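Local atomic coordinates of uncharacterized protein ATU1752 (Agrobacterium tumefaciens, PDB entry 3FHM), a protein that is of unknown function but binds AMP and NADH through a pair of CBS domains, which suggests a nucleotide-sensing role. Residues D28-R32 and K33-V37; A50-L53 and H54-I58. All coordinates share one frame; numbering follows the deposited sequence.

Contact 1 (D28-R32 and K33-V37); sequences DLLDR and KGRDV. With NAI (1,4-dihydronicotinamide adenine dinucleotide), chain F.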
loop_
_atom_site.group_PDB
_atom_site.type_symbol
_atom_site.label_atom_id
_atom_site.label_comp_id
_atom_site.label_asym_id
_atom_site.label_seq_id
_atom_site.Cartn_x
_atom_site.Cartn_y
_atom_site.Cartn_z
ATOM N N ASP A 28 -6.301 -1.406 21.382
ATOM C CA ASP A 28 -7.436 -0.539 21.103
ATOM C C ASP A 28 -7.908 -0.609 19.657
ATOM O O ASP A 28 -9.114 -0.599 19.365
ATOM C CB ASP A 28 -7.039 0.921 21.418
ATOM C CG ASP A 28 -6.705 1.162 22.926
ATOM O OD1 ASP A 28 -5.753 1.944 23.195
ATOM O OD2 ASP A 28 -7.387 0.598 23.827
ATOM N N LEU A 29 -6.937 -0.651 18.749
ATOM C CA LEU A 29 -7.208 -0.705 17.318
ATOM C C LEU A 29 -7.852 -2.052 16.967
ATOM O O LEU A 29 -8.827 -2.110 16.152
ATOM C CB LEU A 29 -5.923 -0.464 16.506
ATOM C CG LEU A 29 -5.026 0.788 16.696
ATOM C CD1 LEU A 29 -4.558 1.350 15.353
ATOM C CD2 LEU A 29 -5.698 1.917 17.464
ATOM N N LEU A 30 -7.334 -3.112 17.610
ATOM C CA LEU A 30 -7.859 -4.441 17.411
ATOM C C LEU A 30 -9.324 -4.573 17.805
ATOM O O LEU A 30 -10.101 -5.222 17.083
ATOM C CB LEU A 30 -6.997 -5.446 18.139
ATOM C CG LEU A 30 -5.632 -5.528 17.477
ATOM C CD1 LEU A 30 -4.686 -6.463 18.235
ATOM C CD2 LEU A 30 -5.779 -5.919 16.014
ATOM N N ASP A 31 -9.691 -3.929 18.919
ATOM C CA ASP A 31 -11.058 -3.891 19.412
ATOM C C ASP A 31 -12.058 -3.257 18.465
ATOM O O ASP A 31 -13.242 -3.625 18.443
ATOM C CB ASP A 31 -11.089 -3.170 20.747
ATOM C CG ASP A 31 -10.484 -4.003 21.871
ATOM O OD1 ASP A 31 -10.809 -3.743 23.055
ATOM O OD2 ASP A 31 -9.666 -4.921 21.565
ATOM N N ARG A 32 -11.559 -2.316 17.673
ATOM C CA ARG A 32 -12.384 -1.562 16.718
ATOM C C ARG A 32 -12.532 -2.346 15.431
ATOM O O ARG A 32 -13.652 -2.524 14.970
ATOM C CB ARG A 32 -11.714 -0.211 16.415
ATOM C CG ARG A 32 -12.576 1.010 16.419
ATOM C CD ARG A 32 -11.923 2.088 17.320
ATOM N NE ARG A 32 -10.868 2.878 16.654
ATOM C CZ ARG A 32 -10.889 4.211 16.486
ATOM N NH1 ARG A 32 -11.914 4.949 16.937
ATOM N NH2 ARG A 32 -9.878 4.819 15.868
ATOM N N LYS A 33 -11.401 -2.813 14.860
ATOM C CA LYS A 33 -11.378 -3.395 13.504
ATOM C C LYS A 33 -11.507 -4.936 13.435
ATOM O O LYS A 33 -12.191 -5.441 12.548
ATOM C CB LYS A 33 -10.188 -2.890 12.689
ATOM C CG LYS A 33 -8.910 -3.662 12.895
ATOM C CD LYS A 33 -8.064 -3.621 11.657
ATOM C CE LYS A 33 -6.878 -4.576 11.746
ATOM N NZ LYS A 33 -7.082 -5.949 11.117
ATOM N N GLY A 34 -10.868 -5.669 14.355
ATOM C CA GLY A 34 -11.006 -7.128 14.404
ATOM C C GLY A 34 -9.712 -7.830 14.641
ATOM O O GLY A 34 -8.650 -7.296 14.331
ATOM N N ARG A 35 -9.803 -9.040 15.176
ATOM C CA ARG A 35 -8.582 -9.821 15.482
ATOM C C ARG A 35 -8.153 -10.852 14.432
ATOM O O ARG A 35 -7.098 -11.467 14.559
ATOM C CB ARG A 35 -8.598 -10.391 16.917
ATOM C CG ARG A 35 -7.479 -9.754 17.765
ATOM C CD ARG A 35 -7.652 -9.912 19.269
ATOM N NE ARG A 35 -8.752 -9.051 19.673
ATOM C CZ ARG A 35 -8.627 -7.962 20.425
ATOM N NH1 ARG A 35 -7.457 -7.594 20.914
ATOM N NH2 ARG A 35 -9.694 -7.235 20.696
ATOM N N ASP A 36 -8.951 -11.009 13.384
ATOM C CA ASP A 36 -8.677 -12.027 12.380
ATOM C C ASP A 36 -7.506 -11.752 11.458
ATOM O O ASP A 36 -7.194 -10.596 11.201
ATOM C CB ASP A 36 -9.919 -12.381 11.597
ATOM C CG ASP A 36 -10.532 -13.718 12.095
ATOM O OD1 ASP A 36 -11.646 -13.673 12.698
ATOM O OD2 ASP A 36 -9.880 -14.807 11.930
ATOM N N VAL A 37 -6.806 -12.800 11.023
ATOM C CA VAL A 37 -5.781 -12.625 9.976
ATOM C C VAL A 37 -5.990 -13.525 8.762
ATOM O O VAL A 37 -6.126 -14.745 8.925
ATOM C CB VAL A 37 -4.338 -12.880 10.450
ATOM C CG1 VAL A 37 -3.372 -12.163 9.523
ATOM C CG2 VAL A 37 -4.129 -12.424 11.885
HETATM P PA NAI F . -4.836 -2.770 3.268
HETATM O O1A NAI F . -5.738 -2.400 2.158
HETATM O O2A NAI F . -3.780 -3.858 3.180
HETATM O O5B NAI F . -5.704 -3.214 4.514
HETATM C C5B NAI F . -7.114 -2.885 4.612
HETATM C C4B NAI F . -7.640 -3.422 5.914
HETATM O O4B NAI F . -7.492 -4.835 5.981
HETATM C C3B NAI F . -6.764 -2.877 6.995
HETATM O O3B NAI F . -7.701 -2.545 8.039
HETATM C C2B NAI F . -5.910 -4.010 7.447
HETATM O O2B NAI F . -6.053 -4.027 8.828
HETATM C C1B NAI F . -6.668 -5.222 7.044
HETATM N N9A NAI F . -5.781 -6.337 6.650
HETATM C C8A NAI F . -4.689 -6.260 5.869
HETATM N N7A NAI F . -4.126 -7.486 5.753
HETATM C C5A NAI F . -4.867 -8.355 6.434
HETATM C C6A NAI F . -4.836 -9.801 6.688
HETATM N N6A NAI F . -3.848 -10.558 6.153
HETATM N N1A NAI F . -5.800 -10.357 7.464
HETATM C C2A NAI F . -6.769 -9.594 7.988
HETATM N N3A NAI F . -6.849 -8.277 7.755
HETATM C C4A NAI F . -5.947 -7.607 7.015
HETATM O O3 NAI F . -4.041 -1.582 4.002
HETATM P PN NAI F . -4.000 0.039 3.827
HETATM O O1N NAI F . -2.896 0.660 3.020
HETATM O O2N NAI F . -3.978 0.376 5.275
HETATM O O5D NAI F . -5.399 0.426 3.127
HETATM C C5D NAI F . -5.646 0.696 1.740
HETATM C C4D NAI F . -6.536 1.931 1.691
HETATM O O4D NAI F . -7.710 1.706 2.504
HETATM C C3D NAI F . -5.790 3.159 2.298
HETATM O O3D NAI F . -6.004 4.349 1.529
HETATM C C2D NAI F . -6.403 3.420 3.670
HETATM O O2D NAI F . -6.360 4.809 4.063
HETATM C C1D NAI F . -7.798 2.789 3.470
HETATM N N1N NAI F . -8.259 2.226 4.698
HETATM C C2N NAI F . -9.473 2.635 5.118
HETATM C C3N NAI F . -10.005 2.151 6.333
HETATM C C7N NAI F . -11.394 2.614 6.730
HETATM O O7N NAI F . -11.928 2.183 7.768
HETATM N N7N NAI F . -12.026 3.446 5.890
HETATM C C4N NAI F . -9.263 1.233 7.112
HETATM C C5N NAI F . -7.981 0.844 6.659
HETATM C C6N NAI F . -7.478 1.352 5.417
HETATM O O HOH W 1 -11.833 -7.562 18.296
#

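Contact 2 (A50-L53 and H54-I58); sequences AGTL and HAHKI. With NAI (1,4-dihydronicotinamide adenine dinucleotide), chain F.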
loop_
_atom_site.group_PDB
_atom_site.type_symbol
_atom_site.label_atom_id
_atom_site.label_comp_id
_atom_site.label_asym_id
_atom_site.label_seq_id
_atom_site.Cartn_x
_atom_site.Cartn_y
_atom_site.Cartn_z
ATOM N N ALA A 50 -2.254 -13.247 -5.288
ATOM C CA ALA A 50 -2.907 -12.043 -5.765
ATOM C C ALA A 50 -4.428 -12.195 -5.785
ATOM O O ALA A 50 -5.106 -11.263 -5.440
ATOM C CB ALA A 50 -2.398 -11.645 -7.122
ATOM N N GLY A 51 -4.980 -13.341 -6.173
ATOM C CA GLY A 51 -6.425 -13.501 -6.236
ATOM C C GLY A 51 -7.032 -13.409 -4.841
ATOM O O GLY A 51 -8.134 -12.877 -4.671
ATOM N N THR A 52 -6.299 -13.908 -3.832
ATOM C CA THR A 52 -6.716 -13.785 -2.436
ATOM C C THR A 52 -6.665 -12.327 -1.937
ATOM O O THR A 52 -7.692 -11.803 -1.363
ATOM C CB THR A 52 -5.940 -14.704 -1.502
ATOM O OG1 THR A 52 -6.035 -16.047 -2.013
ATOM C CG2 THR A 52 -6.511 -14.597 -0.021
ATOM N N LEU A 53 -5.533 -11.646 -2.193
ATOM C CA LEU A 53 -5.531 -10.153 -2.009
ATOM C C LEU A 53 -6.871 -9.456 -2.530
ATOM O O LEU A 53 -7.522 -8.688 -1.831
ATOM C CB LEU A 53 -4.237 -9.514 -2.580
ATOM C CG LEU A 53 -2.838 -10.022 -2.107
ATOM C CD1 LEU A 53 -1.660 -9.393 -2.760
ATOM C CD2 LEU A 53 -2.579 -9.934 -0.659
ATOM N N HIS A 54 -7.317 -9.815 -3.720
ATOM C CA HIS A 54 -8.414 -9.106 -4.269
ATOM C C HIS A 54 -9.812 -9.486 -3.728
ATOM O O HIS A 54 -10.631 -8.622 -3.433
ATOM C CB HIS A 54 -8.365 -9.284 -5.723
ATOM C CG HIS A 54 -9.407 -8.518 -6.431
ATOM N ND1 HIS A 54 -10.604 -9.077 -6.816
ATOM C CD2 HIS A 54 -9.455 -7.221 -6.800
ATOM C CE1 HIS A 54 -11.332 -8.168 -7.429
ATOM N NE2 HIS A 54 -10.648 -7.036 -7.445
ATOM N N ALA A 55 -10.106 -10.773 -3.578
ATOM C CA ALA A 55 -11.370 -11.184 -2.998
ATOM C C ALA A 55 -11.547 -10.638 -1.556
ATOM O O ALA A 55 -12.679 -10.219 -1.219
ATOM C CB ALA A 55 -11.482 -12.649 -3.039
ATOM N N HIS A 56 -10.473 -10.576 -0.742
ATOM C CA HIS A 56 -10.598 -10.063 0.632
ATOM C C HIS A 56 -10.407 -8.524 0.742
ATOM O O HIS A 56 -10.524 -7.979 1.849
ATOM C CB HIS A 56 -9.641 -10.787 1.604
ATOM C CG HIS A 56 -9.993 -12.225 1.877
ATOM N ND1 HIS A 56 -10.767 -12.613 2.949
ATOM C CD2 HIS A 56 -9.654 -13.369 1.231
ATOM C CE1 HIS A 56 -10.920 -13.924 2.934
ATOM N NE2 HIS A 56 -10.252 -14.406 1.906
ATOM N N LYS A 57 -10.131 -7.842 -0.395
ATOM C CA LYS A 57 -9.815 -6.410 -0.441
ATOM C C LYS A 57 -8.706 -6.033 0.523
ATOM O O LYS A 57 -8.823 -5.046 1.211
ATOM C CB LYS A 57 -11.045 -5.582 -0.072
ATOM C CG LYS A 57 -11.921 -5.226 -1.188
ATOM C CD LYS A 57 -13.090 -4.455 -0.649
ATOM C CE LYS A 57 -14.089 -4.213 -1.788
ATOM N NZ LYS A 57 -13.656 -3.097 -2.742
ATOM N N ILE A 58 -7.640 -6.802 0.609
ATOM C CA ILE A 58 -6.509 -6.402 1.455
ATOM C C ILE A 58 -5.177 -6.273 0.696
ATOM O O ILE A 58 -5.098 -6.668 -0.410
ATOM C CB ILE A 58 -6.422 -7.316 2.697
ATOM C CG1 ILE A 58 -6.068 -8.770 2.304
ATOM C CG2 ILE A 58 -7.696 -7.234 3.417
ATOM C CD1 ILE A 58 -6.673 -9.865 3.223
HETATM P PA NAI F . -4.836 -2.770 3.268
HETATM O O1A NAI F . -5.738 -2.400 2.158
HETATM O O2A NAI F . -3.780 -3.858 3.180
HETATM O O5B NAI F . -5.704 -3.214 4.514
HETATM C C5B NAI F . -7.114 -2.885 4.612
HETATM C C4B NAI F . -7.640 -3.422 5.914
HETATM O O4B NAI F . -7.492 -4.835 5.981
HETATM C C3B NAI F . -6.764 -2.877 6.995
HETATM O O3B NAI F . -7.701 -2.545 8.039
HETATM C C2B NAI F . -5.910 -4.010 7.447
HETATM O O2B NAI F . -6.053 -4.027 8.828
HETATM C C1B NAI F . -6.668 -5.222 7.044
HETATM N N9A NAI F . -5.781 -6.337 6.650
HETATM C C8A NAI F . -4.689 -6.260 5.869
HETATM N N7A NAI F . -4.126 -7.486 5.753
HETATM C C5A NAI F . -4.867 -8.355 6.434
HETATM C C6A NAI F . -4.836 -9.801 6.688
HETATM N N6A NAI F . -3.848 -10.558 6.153
HETATM N N1A NAI F . -5.800 -10.357 7.464
HETATM C C2A NAI F . -6.769 -9.594 7.988
HETATM N N3A NAI F . -6.849 -8.277 7.755
HETATM C C4A NAI F . -5.947 -7.607 7.015
HETATM O O3 NAI F . -4.041 -1.582 4.002
HETATM P PN NAI F . -4.000 0.039 3.827
HETATM O O1N NAI F . -2.896 0.660 3.020
HETATM O O2N NAI F . -3.978 0.376 5.275
HETATM O O5D NAI F . -5.399 0.426 3.127
HETATM C C5D NAI F . -5.646 0.696 1.740
HETATM C C4D NAI F . -6.536 1.931 1.691
HETATM O O4D NAI F . -7.710 1.706 2.504
HETATM C C3D NAI F . -5.790 3.159 2.298
HETATM O O3D NAI F . -6.004 4.349 1.529
HETATM C C2D NAI F . -6.403 3.420 3.670
HETATM O O2D NAI F . -6.360 4.809 4.063
HETATM C C1D NAI F . -7.798 2.789 3.470
HETATM N N1N NAI F . -8.259 2.226 4.698
HETATM C C2N NAI F . -9.473 2.635 5.118
HETATM C C3N NAI F . -10.005 2.151 6.333
HETATM C C7N NAI F . -11.394 2.614 6.730
HETATM O O7N NAI F . -11.928 2.183 7.768
HETATM N N7N NAI F . -12.026 3.446 5.890
HETATM C C4N NAI F . -9.263 1.233 7.112
HETATM C C5N NAI F . -7.981 0.844 6.659
HETATM C C6N NAI F . -7.478 1.352 5.417
#

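Contact 1 (D28-R32 and K33-V37)
The guanidinium of Arg-35 carries Leu-30 over one face and Asp-31 at its edge. CB of Leu-30 sits 3.5 Å above the plane, nearer the rim than the centre. The Leu-30 side chain runs roughly perpendicular to that of Arg-35. Asp-31 instead runs alongside Arg-35, in the same direction. Asp-31 OD2 forms a salt bridge with Arg-35 NH2; the modelled 2.5 Å is very short and not to be pressed at this resolution. The carboxylate and guanidinium planes are turned 65° apart, so the two groups do not pair flat. Arg-35 NH2 also donates to a water that in turn donates to Leu-30 O. A bend at chi3 (-71°) helps bring the Arg-35 head back over the helix.

This is the C-terminal end of helix 26-33, in the first CBS domain. Lys-33 N bonds to Leu-29 O at 3.0 Å. Gly-34 N reaches Leu-30 O at 2.9 Å. Gly-34 then leaves helical geometry with positive phi (137°), backbone angles that suit glycine.

Residues on both sides of this turn meet NADH. Before it, the Lys-33 chain runs largely extended past the adenosine ribose, then bends at chi4. Lys-33 NZ lies 3.2 Å from NADH O2B. Asp-143 of helix 141-147 also touches the Lys-33 side chain. After the turn, at the adenine, Asp-36 O approaches C2A of the NADH at 3.4 Å. Val-37 CG1 approaches N1A of the NADH at 3.7 Å. Leu-29 and Leu-30 both pack on Ile-139 of strand 134-140.

Contact 2 (A50-L53 and H54-I58)
Helical backbone bonds link Ala-50, Gly-51 and Thr-52 to His-54, Ala-55 and His-56, and Leu-53 O then accepts from Ile-58 N at 3.1 Å in its carbonyl plane. Thr-52 and His-56 sit one turn apart, their side chains running alongside each other in the same direction. Thr-52 CG2 meets His-56 CD2 obliquely at 3.6 Å. The same ring turns an edge to Thr-52 O, which lies in its plane. Thr-52 OG1 bonds back to Glu-48 O.

Lys-57 has positive phi, and two bonds reach back into the last turn, from Ile-58 N to Leu-53 O and from Lys-57 N to His-54 O: a Schellman motif. It leads from helix 46-56 toward strand 60-64 within a beta-alpha-beta unit. Leu-53 CB lies 3.7 Å from Ile-58 O, and the Leu-53 side chain packs on Val-80 of the second subunit.

Ile-58 turns to the NADH. With chi1 at 66°, it carries CG1 and CD1 to one face of the adenine and CG2 toward the ribose. Ile-58 CD1 lies 3.9 Å from NADH C6A. Ile-58 CG2 is 3.5 Å from NADH O4B. Val-38 touches both Ile-58 and His-56.

Contact 1 precedes contact 2 in the sequence. Both lie in the first CBS domain, at the C-terminal parts of helices 26-33 and 46-56. Strand 39-40 comes between these helices. The centres of the contacts are 19 Å apart, and a gap of about 7 Å separates their nearest atoms. The NADH molecule joins them: its adenosine half meets Lys-33, Asp-36, Val-37 and Ile-58. Val-38 and Gly-59, next along the chain after each contact, bond to it as well. Contact 1 also packs against strand 134-140 and helix 141-147, while contact 2 faces the second subunit. The dinucleotide thus lies among elements of both CBS repeats.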